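Long-range contacts in SidF, inhibitor of growth family, member 3 (Legionella pneumophila subsp. pneumophila, PDB 4FYE), which is a phosphoinositide phosphatase that probably removes the 3-phosphate from polyphosphorylated membrane phosphoinositides: residues A[131-136]-A[730-735]; A[215-220]-A[509-514]. The protein carries 1 engineered substitution. All blocks are in the same frame, centred on the assembly; numbering follows the deposited sequence.

Contact 1: A[131-136]-A[730-735]; sequences SSKKSS and NGLFGK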
# COMPACT_ATOMS: atom_id res chain seq x y z
N SER A 131 25.43 -4.13 6.87
CA SER A 131 26.68 -4.74 6.75
C SER A 131 26.43 -6.07 6.03
O SER A 131 25.27 -6.57 5.97
CB SER A 131 27.00 -5.15 8.21
OG SER A 131 28.33 -5.25 8.24
N SER A 132 27.48 -6.76 5.68
CA SER A 132 27.30 -8.05 5.03
C SER A 132 26.71 -9.18 5.88
O SER A 132 27.10 -9.38 7.03
CB SER A 132 28.61 -8.48 4.39
OG SER A 132 28.56 -9.86 4.25
N LYS A 133 25.84 -10.02 5.31
CA LYS A 133 25.17 -11.03 6.12
C LYS A 133 26.22 -12.05 6.41
O LYS A 133 26.04 -13.01 7.23
CB LYS A 133 24.11 -11.78 5.35
CG LYS A 133 23.02 -11.01 4.64
CD LYS A 133 22.13 -12.06 4.01
CE LYS A 133 22.78 -12.57 2.73
NZ LYS A 133 22.05 -12.05 1.54
N LYS A 134 27.31 -11.90 5.67
CA LYS A 134 28.46 -12.80 5.88
C LYS A 134 29.54 -12.29 6.84
O LYS A 134 30.56 -12.95 6.97
CB LYS A 134 29.07 -13.21 4.53
CG LYS A 134 28.08 -13.91 3.61
CD LYS A 134 28.66 -15.19 3.03
CE LYS A 134 29.11 -15.04 1.58
NZ LYS A 134 27.99 -15.16 0.60
N SER A 135 29.34 -11.16 7.51
CA SER A 135 30.30 -10.73 8.60
C SER A 135 30.37 -11.78 9.69
O SER A 135 29.41 -12.56 9.88
CB SER A 135 29.86 -9.39 9.20
OG SER A 135 28.78 -9.57 10.13
N SER A 136 31.45 -11.85 10.45
CA SER A 136 31.43 -12.84 11.53
C SER A 136 30.28 -12.54 12.54
O SER A 136 29.68 -13.45 13.14
CB SER A 136 32.77 -12.98 12.25
OG SER A 136 33.20 -11.71 12.71
N ASN A 730 20.43 -5.69 4.26
CA ASN A 730 20.91 -6.90 3.70
C ASN A 730 19.85 -8.05 3.82
O ASN A 730 20.21 -9.21 3.68
CB ASN A 730 22.16 -7.26 4.44
CG ASN A 730 21.94 -7.54 5.98
OD1 ASN A 730 20.83 -7.65 6.46
ND2 ASN A 730 23.04 -7.70 6.71
N GLY A 731 18.60 -7.70 4.13
CA GLY A 731 17.46 -8.62 4.16
C GLY A 731 17.32 -9.44 5.43
O GLY A 731 16.42 -10.26 5.53
N LEU A 732 18.19 -9.26 6.44
CA LEU A 732 18.10 -10.13 7.63
C LEU A 732 16.76 -10.15 8.40
O LEU A 732 16.47 -11.12 9.15
CB LEU A 732 19.26 -9.87 8.60
CG LEU A 732 20.57 -10.51 8.12
CD1 LEU A 732 21.67 -10.24 9.16
CD2 LEU A 732 20.37 -12.00 7.91
N PHE A 733 15.99 -9.07 8.32
CA PHE A 733 14.62 -9.11 8.80
C PHE A 733 13.81 -10.24 8.16
O PHE A 733 12.87 -10.73 8.80
CB PHE A 733 13.90 -7.73 8.76
CG PHE A 733 14.01 -6.96 10.07
CD1 PHE A 733 13.62 -7.55 11.26
CD2 PHE A 733 14.52 -5.67 10.10
CE1 PHE A 733 13.70 -6.87 12.47
CE2 PHE A 733 14.60 -4.97 11.31
CZ PHE A 733 14.20 -5.57 12.51
N GLY A 734 14.19 -10.70 6.95
CA GLY A 734 13.51 -11.85 6.32
C GLY A 734 13.58 -13.14 7.12
O GLY A 734 12.59 -13.86 7.23
N LYS A 735 14.73 -13.40 7.73
CA LYS A 735 14.94 -14.60 8.56
C LYS A 735 14.13 -14.56 9.83
O LYS A 735 13.71 -15.57 10.31
CB LYS A 735 16.43 -14.76 8.95
CG LYS A 735 17.45 -14.59 7.85
CD LYS A 735 17.39 -15.72 6.84
CE LYS A 735 18.03 -15.27 5.52
NZ LYS A 735 17.66 -16.16 4.36
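Asn730 opens an Asx turn just ahead of helix 733-741, and its amide spans the gap to the backbone of Ser131, in the loop before helix 136-163. Its CB lies 3.5 Å from Ser131 O and, roughly at right angles to that direction, 3.9 Å from Lys133 CG. CG of Asn730 keeps the same two neighbours and stands between its own backbone N and carbonyl carbon (chi1 63°), which turns the amide back over its own chain. There the two ends of the amide divide the work. OD1 accepts from Leu732 N at 3.1 Å and closes the turn, with the donor tilted from the carbonyl plane; this fixes the rotation of the group. ND2 donates to Ser131 O at 2.6 Å, a short bond bent to 147° at the hydrogen but meeting the carbonyl nearly end-on. A weak second bond runs from ND2 to Asp128 O, so the amide draws in two carbonyls of one loop.

Lys133 follows Ser132 in a type I turn that ends at Ser135, the N-cap of helix 136-163. Its aliphatic stem slides past Asn730 in the opposite direction, CG and CD lying against Asn730 O, and CD also reaches Leu732 CD2 at 4.3 Å. The loop is thus pinned to the turn leading into the C-terminal helix at the surface. Lys133 CD lies 3.5 Å from Asn730 O, with NZ farther off at 4.0 Å.

Contact 2: A[215-220]-A[509-514]; sequences QRLMGK and YFEEYQ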
# COMPACT_ATOMS: atom_id res chain seq x y z
N GLN A 215 -21.50 -5.60 5.47
CA GLN A 215 -22.01 -5.64 6.81
C GLN A 215 -23.16 -6.64 6.90
O GLN A 215 -23.16 -7.48 7.81
CB GLN A 215 -22.37 -4.23 7.28
CG GLN A 215 -22.27 -3.95 8.79
CD GLN A 215 -20.94 -4.40 9.46
OE1 GLN A 215 -20.08 -3.57 9.79
NE2 GLN A 215 -20.79 -5.71 9.70
N ARG A 216 -24.10 -6.63 5.96
CA ARG A 216 -25.23 -7.56 6.05
C ARG A 216 -24.97 -8.99 5.49
O ARG A 216 -25.68 -9.93 5.86
CB ARG A 216 -26.49 -6.96 5.47
CG ARG A 216 -26.48 -6.90 3.96
CD ARG A 216 -27.74 -6.31 3.38
NE ARG A 216 -27.46 -5.61 2.13
CZ ARG A 216 -27.31 -6.19 0.94
NH1 ARG A 216 -27.40 -7.54 0.81
NH2 ARG A 216 -27.05 -5.42 -0.12
N LEU A 217 -23.99 -9.17 4.60
CA LEU A 217 -23.55 -10.52 4.24
C LEU A 217 -22.67 -11.12 5.33
O LEU A 217 -21.83 -11.94 5.05
CB LEU A 217 -22.81 -10.59 2.89
CG LEU A 217 -23.36 -10.00 1.58
CD1 LEU A 217 -22.20 -9.63 0.68
CD2 LEU A 217 -24.32 -10.90 0.83
N MET A 218 -22.84 -10.70 6.57
CA MET A 218 -22.05 -11.32 7.64
C MET A 218 -22.94 -11.59 8.84
O MET A 218 -22.49 -11.46 9.98
CB MET A 218 -20.85 -10.46 8.03
CG MET A 218 -19.96 -10.13 6.86
SD MET A 218 -18.25 -9.74 7.25
CE MET A 218 -18.36 -8.14 8.05
N GLY A 219 -24.19 -11.98 8.57
CA GLY A 219 -25.21 -12.12 9.62
C GLY A 219 -25.08 -11.00 10.64
O GLY A 219 -25.06 -11.27 11.84
N LYS A 220 -24.93 -9.75 10.14
CA LYS A 220 -24.85 -8.50 10.95
C LYS A 220 -25.88 -7.44 10.47
O LYS A 220 -26.69 -7.71 9.58
CB LYS A 220 -23.43 -7.90 10.97
CG LYS A 220 -22.42 -8.68 11.80
CD LYS A 220 -21.35 -7.80 12.45
CE LYS A 220 -20.41 -8.68 13.29
NZ LYS A 220 -19.66 -7.94 14.34
N TYR A 509 -25.28 -13.34 -7.68
CA TYR A 509 -24.79 -14.68 -7.65
C TYR A 509 -24.18 -15.01 -6.28
O TYR A 509 -24.39 -16.09 -5.77
CB TYR A 509 -23.81 -14.96 -8.78
CG TYR A 509 -23.08 -16.28 -8.58
CD1 TYR A 509 -21.96 -16.35 -7.76
CD2 TYR A 509 -23.51 -17.44 -9.19
CE1 TYR A 509 -21.29 -17.54 -7.55
CE2 TYR A 509 -22.83 -18.64 -8.99
CZ TYR A 509 -21.72 -18.68 -8.18
OH TYR A 509 -21.03 -19.85 -7.96
N PHE A 510 -23.43 -14.08 -5.68
CA PHE A 510 -22.84 -14.39 -4.37
C PHE A 510 -23.89 -14.54 -3.25
O PHE A 510 -23.71 -15.37 -2.37
CB PHE A 510 -21.74 -13.39 -3.95
CG PHE A 510 -21.10 -13.71 -2.62
CD1 PHE A 510 -21.59 -13.16 -1.43
CD2 PHE A 510 -20.01 -14.56 -2.54
CE1 PHE A 510 -20.98 -13.45 -0.19
CE2 PHE A 510 -19.38 -14.83 -1.31
CZ PHE A 510 -19.89 -14.28 -0.13
N GLU A 511 -24.93 -13.70 -3.28
CA GLU A 511 -26.08 -13.73 -2.32
C GLU A 511 -26.66 -15.14 -2.13
O GLU A 511 -26.93 -15.52 -0.99
CB GLU A 511 -27.20 -12.75 -2.72
CG GLU A 511 -26.96 -11.29 -2.27
CD GLU A 511 -27.88 -10.25 -2.94
OE1 GLU A 511 -29.10 -10.53 -3.10
OE2 GLU A 511 -27.40 -9.15 -3.31
N GLU A 512 -26.81 -15.87 -3.25
CA GLU A 512 -27.28 -17.27 -3.25
C GLU A 512 -26.18 -18.24 -2.85
O GLU A 512 -26.39 -19.12 -2.01
CB GLU A 512 -27.81 -17.70 -4.63
CG GLU A 512 -29.31 -17.55 -4.86
CD GLU A 512 -30.18 -18.29 -3.84
OE1 GLU A 512 -30.22 -19.55 -3.84
OE2 GLU A 512 -30.87 -17.58 -3.06
N TYR A 513 -25.01 -18.10 -3.49
CA TYR A 513 -23.91 -19.00 -3.23
C TYR A 513 -23.58 -18.97 -1.75
O TYR A 513 -23.22 -20.00 -1.16
CB TYR A 513 -22.67 -18.66 -4.07
CG TYR A 513 -21.50 -19.64 -3.82
CD1 TYR A 513 -20.64 -19.46 -2.74
CD2 TYR A 513 -21.28 -20.74 -4.67
CE1 TYR A 513 -19.59 -20.33 -2.50
CE2 TYR A 513 -20.22 -21.61 -4.44
CZ TYR A 513 -19.39 -21.39 -3.35
OH TYR A 513 -18.32 -22.21 -3.08
N GLN A 514 -23.70 -17.80 -1.16
CA GLN A 514 -23.30 -17.64 0.22
C GLN A 514 -24.07 -18.56 1.18
O GLN A 514 -23.46 -19.19 2.02
CB GLN A 514 -23.36 -16.18 0.64
CG GLN A 514 -22.70 -15.95 1.98
CD GLN A 514 -23.64 -15.26 2.95
OE1 GLN A 514 -23.19 -14.52 3.83
NE2 GLN A 514 -24.95 -15.50 2.79
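Leu217, the residue at which the chain leaves the short helix 212-216, points its side chain at the last turns of the long helix 482-514, part of a predicted coiled coil. The compact part of this helix-end packing is apolar. Leu217 spreads its two methyls over neighbouring positions of the long helix: CD1 comes obliquely to the Phe510 ring, 4.1 Å from CE1, while CD2 rests against CG of Glu511, also at 4.1 Å. Phe510 has CG anti to its backbone N (chi1 -178°), which swings the ring out to meet the leucine. Phe510 also touches Ala292 and Val293 of helix 284-311, which continue the apolar layer inward, and Leu241 from a loop packs on Leu217 as well.

Toward solvent the contact slackens. The side chain of Glu511 crosses that of Leu217 at about a right angle and runs on, extended beyond CG, until its carboxylate lies near the edge of the Arg216 guanidinium, close to its plane. OE2 of Glu511 stays 4.4 Å from NH1 of Arg216, too far for a salt bridge, although the opposite charges may still attract. The stronger partner of Arg216 is Glu222, which forms a salt bridge with its NE and so keeps the arginine tied to its own part of the chain. One turn on from Phe510, Gln514 brings its amide up to the backbone of Leu217. That amide is probably turned over in the model; the atom modelled as Gln514 OE1 lies 3.2 Å from Leu217 O.

Both contacts sit at the surface, their centres about 47 Å and their nearest atoms about 31 Å apart, and they share no helix or loop. Contact 1 joins a loop to the turn leading into the final helix across 594 residues of chain; contact 2, whose segments both fall within that interval, sets the end of a short helix on the end of a long one. They bury similar areas, 205 and 198 Å², by different chemistry. In contact 1 a side-chain amide bonds directly to the backbone opposite, with a lysine stem as packing. Contact 2 relies on a leucine against an aromatic ring, and the one pair of opposite charges across it stays beyond salt-bridge distance.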